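Local coordinates for phosphoribosylaminoimidazole-succinocarboxamide synthase (Pyrococcus horikoshii, PDB 4O7Z), which catalyses the ATP-dependent joining of L-aspartate to a carboxylated aminoimidazole ribonucleotide, giving SAICAR in de novo purine biosynthesis, at residues T32-T37 with F213-G218; L88-R93 with V117-K122; K175-K180 with L188-S193. All blocks are in the same frame, centred on the assembly; numbering follows the deposited sequence.

Interaction 1: residues T32-T37 with F213-G218. With 5GP (guanosine-5'-monophosphate), chain B; PO4 (phosphate ion), chain C.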
loop_
_atom_site.group_PDB
_atom_site.type_symbol
_atom_site.label_atom_id
_atom_site.label_comp_id
_atom_site.label_asym_id
_atom_site.label_seq_id
_atom_site.Cartn_x
_atom_site.Cartn_y
_atom_site.Cartn_z
ATOM N N THR A 32 22.404 5.103 9.584
ATOM C CA THR A 32 21.326 6.062 9.862
ATOM C C THR A 32 20.023 5.317 10.103
ATOM O O THR A 32 19.847 4.184 9.655
ATOM C CB THR A 32 21.092 7.095 8.730
ATOM O OG1 THR A 32 20.628 6.426 7.553
ATOM C CG2 THR A 32 22.362 7.871 8.404
ATOM N N ALA A 33 19.116 5.954 10.825
ATOM C CA ALA A 33 17.816 5.381 11.069
ATOM C C ALA A 33 16.820 6.513 11.141
ATOM O O ALA A 33 17.205 7.691 11.168
ATOM C CB ALA A 33 17.815 4.566 12.363
ATOM N N PHE A 34 15.544 6.142 11.150
ATOM C CA PHE A 34 14.457 7.084 11.336
ATOM C C PHE A 34 14.602 8.297 10.415
ATOM O O PHE A 34 14.752 9.444 10.868
ATOM C CB PHE A 34 14.354 7.481 12.814
ATOM C CG PHE A 34 14.298 6.301 13.752
ATOM C CD1 PHE A 34 13.261 5.365 13.662
ATOM C CD2 PHE A 34 15.272 6.125 14.725
ATOM C CE1 PHE A 34 13.204 4.279 14.525
ATOM C CE2 PHE A 34 15.218 5.041 15.598
ATOM C CZ PHE A 34 14.183 4.117 15.497
ATOM N N ASP A 35 14.592 8.022 9.111
ATOM C CA ASP A 35 14.648 9.068 8.101
ATOM C C ASP A 35 15.913 9.919 8.245
ATOM O O ASP A 35 15.914 11.104 7.899
ATOM C CB ASP A 35 13.402 9.953 8.226
ATOM C CG ASP A 35 12.716 10.177 6.909
ATOM O OD1 ASP A 35 12.162 9.200 6.348
ATOM O OD2 ASP A 35 12.718 11.340 6.452
ATOM N N GLY A 36 16.982 9.321 8.768
ATOM C CA GLY A 36 18.249 10.034 8.954
ATOM C C GLY A 36 18.257 11.034 10.105
ATOM O O GLY A 36 19.064 11.960 10.123
ATOM N N THR A 37 17.362 10.855 11.072
ATOM C CA THR A 37 17.380 11.693 12.265
ATOM C C THR A 37 18.312 11.105 13.325
ATOM O O THR A 37 18.749 11.813 14.233
ATOM C CB THR A 37 15.973 11.904 12.846
ATOM O OG1 THR A 37 15.442 10.652 13.295
ATOM C CG2 THR A 37 15.045 12.506 11.792
ATOM N N PHE A 213 20.854 -1.114 16.708
ATOM C CA PHE A 213 21.108 0.322 16.610
ATOM C C PHE A 213 19.802 1.113 16.681
ATOM O O PHE A 213 19.700 2.059 17.461
ATOM C CB PHE A 213 21.914 0.629 15.340
ATOM C CG PHE A 213 21.930 2.084 14.935
ATOM C CD1 PHE A 213 22.562 3.053 15.727
ATOM C CD2 PHE A 213 21.354 2.481 13.736
ATOM C CE1 PHE A 213 22.591 4.384 15.331
ATOM C CE2 PHE A 213 21.395 3.813 13.328
ATOM C CZ PHE A 213 22.010 4.765 14.127
ATOM N N ARG A 214 18.791 0.718 15.904
ATOM C CA ARG A 214 17.532 1.485 15.870
ATOM C C ARG A 214 16.953 1.728 17.274
ATOM O O ARG A 214 16.649 2.864 17.637
ATOM C CB ARG A 214 16.468 0.811 14.998
ATOM C CG ARG A 214 16.701 0.914 13.505
ATOM C CD ARG A 214 15.532 0.295 12.756
ATOM N NE ARG A 214 15.778 0.227 11.315
ATOM C CZ ARG A 214 16.021 -0.890 10.631
ATOM N NH1 ARG A 214 16.235 -0.814 9.325
ATOM N NH2 ARG A 214 16.054 -2.079 11.241
ATOM N N PHE A 215 16.797 0.658 18.053
ATOM C CA PHE A 215 16.095 0.777 19.319
ATOM C C PHE A 215 16.990 0.605 20.541
ATOM O O PHE A 215 16.512 0.252 21.619
ATOM C CB PHE A 215 14.874 -0.152 19.335
ATOM C CG PHE A 215 13.879 0.158 18.246
ATOM C CD1 PHE A 215 13.147 1.341 18.269
ATOM C CD2 PHE A 215 13.697 -0.715 17.181
ATOM C CE1 PHE A 215 12.247 1.640 17.258
ATOM C CE2 PHE A 215 12.799 -0.424 16.171
ATOM C CZ PHE A 215 12.072 0.753 16.210
ATOM N N ASP A 216 18.283 0.879 20.360
ATOM C CA ASP A 216 19.277 0.822 21.438
ATOM C C ASP A 216 19.111 -0.451 22.255
ATOM O O ASP A 216 18.628 -0.421 23.383
ATOM C CB ASP A 216 19.188 2.077 22.335
ATOM C CG ASP A 216 19.470 3.356 21.570
ATOM O OD1 ASP A 216 20.507 3.418 20.877
ATOM O OD2 ASP A 216 18.650 4.293 21.641
ATOM N N LYS A 217 19.507 -1.568 21.671
ATOM C CA LYS A 217 19.269 -2.861 22.282
ATOM C C LYS A 217 20.535 -3.494 22.816
ATOM O O LYS A 217 20.495 -4.582 23.391
ATOM C CB LYS A 217 18.624 -3.805 21.274
ATOM C CG LYS A 217 17.140 -3.591 21.105
ATOM C CD LYS A 217 16.515 -4.851 20.551
ATOM C CE LYS A 217 15.045 -4.637 20.256
ATOM N NZ LYS A 217 14.654 -5.621 19.215
ATOM N N GLY A 218 21.657 -2.820 22.617
ATOM C CA GLY A 218 22.942 -3.366 23.000
ATOM C C GLY A 218 24.030 -2.887 22.068
ATOM O O GLY A 218 24.002 -1.754 21.600
HETATM P P 5GP B . 10.026 -1.813 8.121
HETATM O O1P 5GP B . 8.970 -1.533 7.081
HETATM O O2P 5GP B . 9.567 -2.712 9.243
HETATM O O3P 5GP B . 10.770 -0.597 8.598
HETATM O "O5'" 5GP B . 11.176 -2.638 7.364
HETATM C "C5'" 5GP B . 11.019 -3.996 6.932
HETATM C "C4'" 5GP B . 12.367 -4.651 6.616
HETATM O "O4'" 5GP B . 12.999 -4.059 5.478
HETATM C "C3'" 5GP B . 13.368 -4.520 7.760
HETATM O "O3'" 5GP B . 14.183 -5.689 7.777
HETATM C "C2'" 5GP B . 14.249 -3.357 7.387
HETATM O "O2'" 5GP B . 15.551 -3.557 7.953
HETATM C "C1'" 5GP B . 14.208 -3.386 5.857
HETATM N N9 5GP B . 14.173 -1.993 5.343
HETATM C C8 5GP B . 13.095 -1.320 4.865
HETATM N N7 5GP B . 13.432 -0.058 4.498
HETATM C C5 5GP B . 14.751 0.086 4.734
HETATM C C6 5GP B . 15.754 1.167 4.572
HETATM O O6 5GP B . 15.411 2.273 4.104
HETATM N N1 5GP B . 17.022 0.922 4.940
HETATM C C2 5GP B . 17.417 -0.272 5.448
HETATM N N2 5GP B . 18.725 -0.442 5.793
HETATM N N3 5GP B . 16.547 -1.313 5.632
HETATM C C4 5GP B . 15.239 -1.186 5.291
HETATM P P PO4 C . 16.011 2.836 8.467
HETATM O O1 PO4 C . 14.806 2.974 7.580
HETATM O O2 PO4 C . 15.539 2.930 9.903
HETATM O O3 PO4 C . 16.695 1.518 8.186
HETATM O O4 PO4 C . 17.021 3.918 8.172
#
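Ala33, which ends strand 30-33, and Phe34 just after it pack against Phe213 and Arg214, the last residues of helix 211-214, and Phe215 just beyond it, and together they line the anion-holding side of the nucleotide site of this SAICAR synthetase. Arg214 links the packed residues to the bound ligands. Its CB lies 4.0 Å from CZ of Phe34, and its CG is the same 4.0 Å from CB of Ala33. Because the chain is extended from CG to NE (chi3 -173°), it carries the guanidinium past the strand end to the ligands. CD approaches O2 of a phosphate ion without bonding to it, whereas NE of Arg214 donates an almost straight hydrogen bond to that O2, 3.1 Å long. NH1 of Arg214 serves two acceptors, O3 of the phosphate at 2.6 Å and O2' of guanosine monophosphate at 3.1 Å. NH2 turns back to a salt bridge with Asp211, which probably helps to fix the rotation of the group, and Lys210 also binds the phosphate. This ion probably came from the crystallisation liquor, yet it sits where arginine and lysine gather round an anion. Beside the arginine, aromatic rings meet. The Phe34 ring turns an edge to the face of Phe215, an offset edge-to-face pair with planes 62° apart, and its CE2 meets the backbone O of Arg214 in the plane of the ring. Phe213, with CG anti to the backbone N (chi1 165°), is directed to the strand, where its CE2 touches CB of Ala33 at 3.8 Å and, edge-on, C of Thr32.

Interaction 2: residues L88-R93 with V117-K122. With 5GP (guanosine-5'-monophosphate), chain B.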
loop_
_atom_site.group_PDB
_atom_site.type_symbol
_atom_site.label_atom_id
_atom_site.label_comp_id
_atom_site.label_asym_id
_atom_site.label_seq_id
_atom_site.Cartn_x
_atom_site.Cartn_y
_atom_site.Cartn_z
ATOM N N LEU A 88 12.294 1.179 -6.430
ATOM C CA LEU A 88 11.522 0.405 -5.461
ATOM C C LEU A 88 12.395 -0.127 -4.352
ATOM O O LEU A 88 13.599 -0.333 -4.525
ATOM C CB LEU A 88 10.871 -0.810 -6.121
ATOM C CG LEU A 88 9.886 -0.593 -7.276
ATOM C CD1 LEU A 88 9.685 -1.928 -7.990
ATOM C CD2 LEU A 88 8.578 -0.022 -6.747
ATOM N N GLU A 89 11.771 -0.338 -3.204
ATOM C CA GLU A 89 12.325 -1.195 -2.182
ATOM C C GLU A 89 11.274 -2.251 -2.013
ATOM O O GLU A 89 10.080 -1.932 -1.880
ATOM C CB GLU A 89 12.530 -0.425 -0.889
ATOM C CG GLU A 89 13.564 0.680 -1.017
ATOM C CD GLU A 89 13.561 1.583 0.194
ATOM O OE1 GLU A 89 14.608 2.188 0.470
ATOM O OE2 GLU A 89 12.503 1.689 0.866
ATOM N N VAL A 90 11.706 -3.509 -2.076
ATOM C CA VAL A 90 10.795 -4.647 -2.055
ATOM C C VAL A 90 10.984 -5.369 -0.740
ATOM O O VAL A 90 12.060 -5.894 -0.468
ATOM C CB VAL A 90 11.054 -5.604 -3.228
ATOM C CG1 VAL A 90 10.053 -6.761 -3.220
ATOM C CG2 VAL A 90 10.971 -4.844 -4.555
ATOM N N VAL A 91 9.932 -5.396 0.075
ATOM C CA VAL A 91 10.050 -5.939 1.414
ATOM C C VAL A 91 9.320 -7.289 1.516
ATOM O O VAL A 91 8.146 -7.396 1.178
ATOM C CB VAL A 91 9.573 -4.914 2.493
ATOM C CG1 VAL A 91 9.588 -5.547 3.875
ATOM C CG2 VAL A 91 10.480 -3.674 2.498
ATOM N N VAL A 92 10.035 -8.319 1.949
ATOM C CA VAL A 92 9.423 -9.614 2.262
ATOM C C VAL A 92 9.352 -9.801 3.795
ATOM O O VAL A 92 10.310 -9.547 4.487
ATOM C CB VAL A 92 10.182 -10.770 1.578
ATOM C CG1 VAL A 92 9.398 -12.077 1.690
ATOM C CG2 VAL A 92 10.424 -10.438 0.113
ATOM N N ARG A 93 8.195 -10.211 4.301
ATOM C CA ARG A 93 7.939 -10.340 5.740
ATOM C C ARG A 93 7.412 -11.751 6.080
ATOM O O ARG A 93 6.436 -12.215 5.484
ATOM C CB ARG A 93 6.970 -9.233 6.197
ATOM C CG ARG A 93 7.148 -7.915 5.412
ATOM C CD ARG A 93 6.421 -6.709 6.002
ATOM N NE ARG A 93 7.070 -6.264 7.227
ATOM C CZ ARG A 93 7.523 -5.037 7.492
ATOM N NH1 ARG A 93 7.411 -4.028 6.613
ATOM N NH2 ARG A 93 8.103 -4.828 8.675
ATOM N N VAL A 117 4.620 -9.558 0.789
ATOM C CA VAL A 117 5.525 -8.714 -0.029
ATOM C C VAL A 117 4.923 -7.302 -0.077
ATOM O O VAL A 117 3.742 -7.130 -0.409
ATOM C CB VAL A 117 5.738 -9.245 -1.476
ATOM C CG1 VAL A 117 6.737 -8.394 -2.251
ATOM C CG2 VAL A 117 6.205 -10.693 -1.477
ATOM N N GLU A 118 5.734 -6.308 0.270
ATOM C CA GLU A 118 5.336 -4.897 0.199
ATOM C C GLU A 118 6.254 -4.119 -0.734
ATOM O O GLU A 118 7.484 -4.315 -0.732
ATOM C CB GLU A 118 5.353 -4.252 1.586
ATOM C CG GLU A 118 4.575 -5.042 2.633
ATOM C CD GLU A 118 4.714 -4.478 4.028
ATOM O OE1 GLU A 118 5.760 -3.874 4.349
ATOM O OE2 GLU A 118 3.766 -4.635 4.822
ATOM N N LEU A 119 5.655 -3.237 -1.527
ATOM C CA LEU A 119 6.422 -2.399 -2.445
ATOM C C LEU A 119 6.477 -0.988 -1.888
ATOM O O LEU A 119 5.452 -0.454 -1.476
ATOM C CB LEU A 119 5.779 -2.379 -3.841
ATOM C CG LEU A 119 5.595 -3.766 -4.477
ATOM C CD1 LEU A 119 4.756 -3.663 -5.738
ATOM C CD2 LEU A 119 6.941 -4.442 -4.757
ATOM N N TYR A 120 7.667 -0.398 -1.890
ATOM C CA TYR A 120 7.852 0.987 -1.463
ATOM C C TYR A 120 8.471 1.784 -2.605
ATOM O O TYR A 120 9.391 1.334 -3.270
ATOM C CB TYR A 120 8.712 1.076 -0.192
ATOM C CG TYR A 120 8.026 0.480 1.012
ATOM C CD1 TYR A 120 7.209 1.263 1.860
ATOM C CD2 TYR A 120 8.147 -0.878 1.284
ATOM C CE1 TYR A 120 6.546 0.688 2.956
ATOM C CE2 TYR A 120 7.510 -1.448 2.366
ATOM C CZ TYR A 120 6.707 -0.683 3.188
ATOM O OH TYR A 120 6.112 -1.339 4.243
ATOM N N TYR A 121 7.940 2.967 -2.849
ATOM C CA TYR A 121 8.505 3.816 -3.868
ATOM C C TYR A 121 9.718 4.557 -3.257
ATOM O O TYR A 121 9.563 5.253 -2.265
ATOM C CB TYR A 121 7.400 4.751 -4.394
ATOM C CG TYR A 121 7.846 5.895 -5.289
ATOM C CD1 TYR A 121 8.814 5.710 -6.277
ATOM C CD2 TYR A 121 7.266 7.154 -5.161
ATOM C CE1 TYR A 121 9.214 6.768 -7.102
ATOM C CE2 TYR A 121 7.645 8.215 -5.981
ATOM C CZ TYR A 121 8.626 8.010 -6.939
ATOM O OH TYR A 121 8.997 9.046 -7.743
ATOM N N LYS A 122 10.916 4.341 -3.807
ATOM C CA LYS A 122 12.138 5.045 -3.346
ATOM C C LYS A 122 12.056 6.517 -3.696
ATOM O O LYS A 122 12.331 6.895 -4.831
ATOM C CB LYS A 122 13.389 4.496 -4.023
ATOM C CG LYS A 122 14.150 3.418 -3.283
ATOM C CD LYS A 122 15.504 3.195 -3.940
ATOM C CE LYS A 122 16.619 3.804 -3.105
ATOM N NZ LYS A 122 16.802 3.108 -1.788
HETATM P P 5GP B . 10.026 -1.813 8.121
HETATM O O1P 5GP B . 8.970 -1.533 7.081
HETATM O O2P 5GP B . 9.567 -2.712 9.243
HETATM O O3P 5GP B . 10.770 -0.597 8.598
HETATM O "O5'" 5GP B . 11.176 -2.638 7.364
HETATM C "C5'" 5GP B . 11.019 -3.996 6.932
HETATM C "C4'" 5GP B . 12.367 -4.651 6.616
HETATM O "O4'" 5GP B . 12.999 -4.059 5.478
HETATM C "C3'" 5GP B . 13.368 -4.520 7.760
HETATM O "O3'" 5GP B . 14.183 -5.689 7.777
HETATM C "C2'" 5GP B . 14.249 -3.357 7.387
HETATM O "O2'" 5GP B . 15.551 -3.557 7.953
HETATM C "C1'" 5GP B . 14.208 -3.386 5.857
HETATM N N9 5GP B . 14.173 -1.993 5.343
HETATM C C8 5GP B . 13.095 -1.320 4.865
HETATM N N7 5GP B . 13.432 -0.058 4.498
HETATM C C5 5GP B . 14.751 0.086 4.734
HETATM C C6 5GP B . 15.754 1.167 4.572
HETATM O O6 5GP B . 15.411 2.273 4.104
HETATM N N1 5GP B . 17.022 0.922 4.940
HETATM C C2 5GP B . 17.417 -0.272 5.448
HETATM N N2 5GP B . 18.725 -0.442 5.793
HETATM N N3 5GP B . 16.547 -1.313 5.632
HETATM C C4 5GP B . 15.239 -1.186 5.291
#
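With CG set anti to its carbonyl carbon (chi1 -51°), Glu118 extends its carboxylate along the nucleotide-facing side of the sheet, while a bend at chi3 (72°) folds Arg93 back across it. NH1 of Arg93 then forms a salt bridge with OE1 of Glu118 at 2.8 Å, on the syn side but out of the carboxylate plane. The hydroxyl OH of Tyr120 donates to the same OE1 of Glu118 at 2.6 Å, arriving from the opposite face, so two donors grip one oxygen. Held in this way, Arg93 reaches the phosphate of guanosine monophosphate through NH1 to O1P and NH2 to O2P, the latter bond 2.6 Å. On the same face of the sheet, CG2 of Val91 rests 3.7 Å from CE2 of Tyr120. The strands are antiparallel: Glu89 with Tyr120 and Val91 with Glu118 are hydrogen-bonded pairs, and Val91 N reaches Glu118 O at 2.8 Å. On the other face Val90 and Leu119 lie side by side, and helix 143-165 packs against Val90. At the far end, Lys122 NZ bonds weakly to Glu89 OE1, its stronger partner being Glu177. The shared OE1 probably holds the guanidinium in its orientation toward the phosphate, making Glu118 and Tyr120 second-shell residues behind the phosphate-binding arginine.

Interaction 3: residues K175-K180 with L188-S193. With 5GP (guanosine-5'-monophosphate), chain B.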
loop_
_atom_site.group_PDB
_atom_site.type_symbol
_atom_site.label_atom_id
_atom_site.label_comp_id
_atom_site.label_asym_id
_atom_site.label_seq_id
_atom_site.Cartn_x
_atom_site.Cartn_y
_atom_site.Cartn_z
ATOM N N LYS A 175 14.715 -6.301 3.088
ATOM C CA LYS A 175 14.491 -5.412 1.968
ATOM C C LYS A 175 15.435 -5.764 0.796
ATOM O O LYS A 175 16.651 -5.984 0.990
ATOM C CB LYS A 175 14.661 -3.968 2.419
ATOM C CG LYS A 175 14.315 -2.910 1.379
ATOM C CD LYS A 175 15.525 -2.470 0.575
ATOM C CE LYS A 175 16.415 -1.522 1.390
ATOM N NZ LYS A 175 17.658 -1.239 0.620
ATOM N N LEU A 176 14.847 -5.803 -0.408
ATOM C CA LEU A 176 15.571 -5.967 -1.656
ATOM C C LEU A 176 15.388 -4.794 -2.608
ATOM O O LEU A 176 14.360 -4.107 -2.598
ATOM C CB LEU A 176 15.089 -7.218 -2.401
ATOM C CG LEU A 176 15.248 -8.583 -1.721
ATOM C CD1 LEU A 176 14.594 -9.619 -2.612
ATOM C CD2 LEU A 176 16.703 -8.937 -1.407
ATOM N N GLU A 177 16.371 -4.603 -3.480
ATOM C CA GLU A 177 16.215 -3.677 -4.597
ATOM C C GLU A 177 16.640 -4.379 -5.872
ATOM O O GLU A 177 17.342 -5.386 -5.819
ATOM C CB GLU A 177 17.032 -2.407 -4.335
ATOM C CG GLU A 177 16.569 -1.668 -3.079
ATOM C CD GLU A 177 17.319 -0.373 -2.811
ATOM O OE1 GLU A 177 17.857 0.224 -3.759
ATOM O OE2 GLU A 177 17.384 0.057 -1.639
ATOM N N PHE A 178 16.218 -3.851 -7.017
ATOM C CA PHE A 178 16.353 -4.545 -8.288
ATOM C C PHE A 178 16.607 -3.553 -9.382
ATOM O O PHE A 178 16.240 -2.392 -9.269
ATOM C CB PHE A 178 15.035 -5.252 -8.668
ATOM C CG PHE A 178 14.693 -6.444 -7.816
ATOM C CD1 PHE A 178 15.091 -7.720 -8.190
ATOM C CD2 PHE A 178 13.921 -6.293 -6.652
ATOM C CE1 PHE A 178 14.747 -8.834 -7.422
ATOM C CE2 PHE A 178 13.586 -7.394 -5.875
ATOM C CZ PHE A 178 13.996 -8.662 -6.260
ATOM N N GLY A 179 17.202 -4.032 -10.464
ATOM C CA GLY A 179 17.362 -3.236 -11.661
ATOM C C GLY A 179 17.235 -4.127 -12.883
ATOM O O GLY A 179 17.166 -5.351 -12.770
ATOM N N LYS A 180 17.249 -3.501 -14.046
ATOM C CA LYS A 180 17.183 -4.204 -15.312
ATOM C C LYS A 180 18.543 -4.130 -16.035
ATOM O O LYS A 180 19.135 -3.056 -16.148
ATOM C CB LYS A 180 16.032 -3.605 -16.129
ATOM C CG LYS A 180 15.906 -4.087 -17.551
ATOM C CD LYS A 180 14.450 -4.319 -17.951
ATOM C CE LYS A 180 13.550 -3.106 -17.819
ATOM N NZ LYS A 180 12.160 -3.497 -18.217
ATOM N N LEU A 188 18.761 -8.665 -9.245
ATOM C CA LEU A 188 18.848 -8.306 -7.826
ATOM C C LEU A 188 20.051 -7.395 -7.556
ATOM O O LEU A 188 21.191 -7.704 -7.974
ATOM C CB LEU A 188 18.952 -9.564 -6.975
ATOM C CG LEU A 188 18.895 -9.365 -5.461
ATOM C CD1 LEU A 188 17.568 -8.757 -5.058
ATOM C CD2 LEU A 188 19.084 -10.702 -4.769
ATOM N N ALA A 189 19.813 -6.276 -6.870
ATOM C CA ALA A 189 20.890 -5.306 -6.659
ATOM C C ALA A 189 21.121 -4.937 -5.189
ATOM O O ALA A 189 20.964 -5.775 -4.295
ATOM C CB ALA A 189 20.653 -4.057 -7.516
ATOM N N ASP A 190 21.494 -3.678 -4.952
ATOM C CA ASP A 190 21.827 -3.177 -3.620
ATOM C C ASP A 190 22.641 -4.209 -2.796
ATOM O O ASP A 190 23.605 -4.786 -3.313
ATOM C CB ASP A 190 20.552 -2.703 -2.893
ATOM C CG ASP A 190 20.854 -1.810 -1.690
ATOM O OD1 ASP A 190 20.517 -2.227 -0.580
ATOM O OD2 ASP A 190 21.434 -0.709 -1.840
ATOM N N GLU A 191 22.235 -4.440 -1.544
ATOM C CA GLU A 191 22.979 -5.249 -0.593
ATOM C C GLU A 191 22.043 -6.252 0.105
ATOM O O GLU A 191 20.818 -6.110 0.047
ATOM C CB GLU A 191 23.641 -4.330 0.460
ATOM C CG GLU A 191 22.701 -3.855 1.569
ATOM C CD GLU A 191 23.373 -2.989 2.629
ATOM O OE1 GLU A 191 24.038 -3.538 3.539
ATOM O OE2 GLU A 191 23.194 -1.749 2.596
ATOM N N ILE A 192 22.621 -7.261 0.750
ATOM C CA ILE A 192 21.869 -8.116 1.679
ATOM C C ILE A 192 22.704 -8.311 2.939
ATOM O O ILE A 192 23.733 -8.976 2.909
ATOM C CB ILE A 192 21.485 -9.503 1.088
ATOM C CG1 ILE A 192 20.640 -9.358 -0.186
ATOM C CG2 ILE A 192 20.746 -10.325 2.133
ATOM C CD1 ILE A 192 20.379 -10.666 -0.896
ATOM N N SER A 193 22.258 -7.719 4.048
ATOM C CA SER A 193 23.072 -7.666 5.249
ATOM C C SER A 193 22.214 -7.478 6.495
ATOM O O SER A 193 20.994 -7.298 6.395
ATOM C CB SER A 193 24.076 -6.525 5.124
ATOM O OG SER A 193 23.416 -5.268 5.133
HETATM P P 5GP B . 10.026 -1.813 8.121
HETATM O O1P 5GP B . 8.970 -1.533 7.081
HETATM O O2P 5GP B . 9.567 -2.712 9.243
HETATM O O3P 5GP B . 10.770 -0.597 8.598
HETATM O "O5'" 5GP B . 11.176 -2.638 7.364
HETATM C "C5'" 5GP B . 11.019 -3.996 6.932
HETATM C "C4'" 5GP B . 12.367 -4.651 6.616
HETATM O "O4'" 5GP B . 12.999 -4.059 5.478
HETATM C "C3'" 5GP B . 13.368 -4.520 7.760
HETATM O "O3'" 5GP B . 14.183 -5.689 7.777
HETATM C "C2'" 5GP B . 14.249 -3.357 7.387
HETATM O "O2'" 5GP B . 15.551 -3.557 7.953
HETATM C "C1'" 5GP B . 14.208 -3.386 5.857
HETATM N N9 5GP B . 14.173 -1.993 5.343
HETATM C C8 5GP B . 13.095 -1.320 4.865
HETATM N N7 5GP B . 13.432 -0.058 4.498
HETATM C C5 5GP B . 14.751 0.086 4.734
HETATM C C6 5GP B . 15.754 1.167 4.572
HETATM O O6 5GP B . 15.411 2.273 4.104
HETATM N N1 5GP B . 17.022 0.922 4.940
HETATM C C2 5GP B . 17.417 -0.272 5.448
HETATM N N2 5GP B . 18.725 -0.442 5.793
HETATM N N3 5GP B . 16.547 -1.313 5.632
HETATM C C4 5GP B . 15.239 -1.186 5.291
HETATM O O HOH W 1 18.389 -3.811 0.268
HETATM O O HOH W 2 18.893 -6.209 -2.518
#
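A beta hairpin formed by strands 169-180 and 186-188 brings Phe178 and Leu188 together as a non-hydrogen-bonded pair. Leu188 lays its CD1 over one face of the Phe178 ring, a CH-pi contact 4.0 Å from the centroid, and the same methyl touches CD2 of Leu176 at 3.8 Å. One backbone bond follows, from Ala189 N to Glu177 O, 2.8 Å long. Beyond it the second segment leaves the strand as a loop, and a water bridges the gap, taking the N-H of Glu177 while donating to the carbonyls of Ala189 and Glu191. The polar side is a salt-bridge network. Bends at chi2 and chi3 (-93° and -76°) steer Lys175 NZ to OE2 of Glu177 at 2.6 Å, with a weaker bridge to OD1 of Asp190 at 3.3 Å. The Glu177 and Asp190 carboxylates are stacked, their planes 5° apart, a closeness of like charges that Lys175, Lys122 and Lys13 probably offset; Lys13 is the stronger partner of Asp190. A glutamine in place of Glu177 would probably leave Lys175 and Lys122 without the negative charge they share. CB of Lys175 packs 3.5 Å from O4' of guanosine monophosphate, so the aliphatic part of this lysine lines the nucleotide site at one end of the hairpin.

Overall arrangement
The three contacts show how contacts from different parts of the chain converge on one ligand: each touches the same guanosine monophosphate. Interactions 2 and 3 share the antiparallel sheet in which strands 84-93 and 169-180 are neighbours. Their centres are 11 Å apart, and they join directly through Val90 N and Leu176 O, 2.8 Å apart, and the Lys122 to Glu177 salt bridge. Interaction 1 stands apart, its centre about 20 Å from that of interaction 2 and 21 Å from that of interaction 3, with no direct touch. Along the chain its two segments bracket the other contacts, interaction 2 closing before interaction 3 opens. The nucleotide thus meets the sheet through interactions 2 and 3, and through interaction 1 a loop and helix end that also hold a separate phosphate ion.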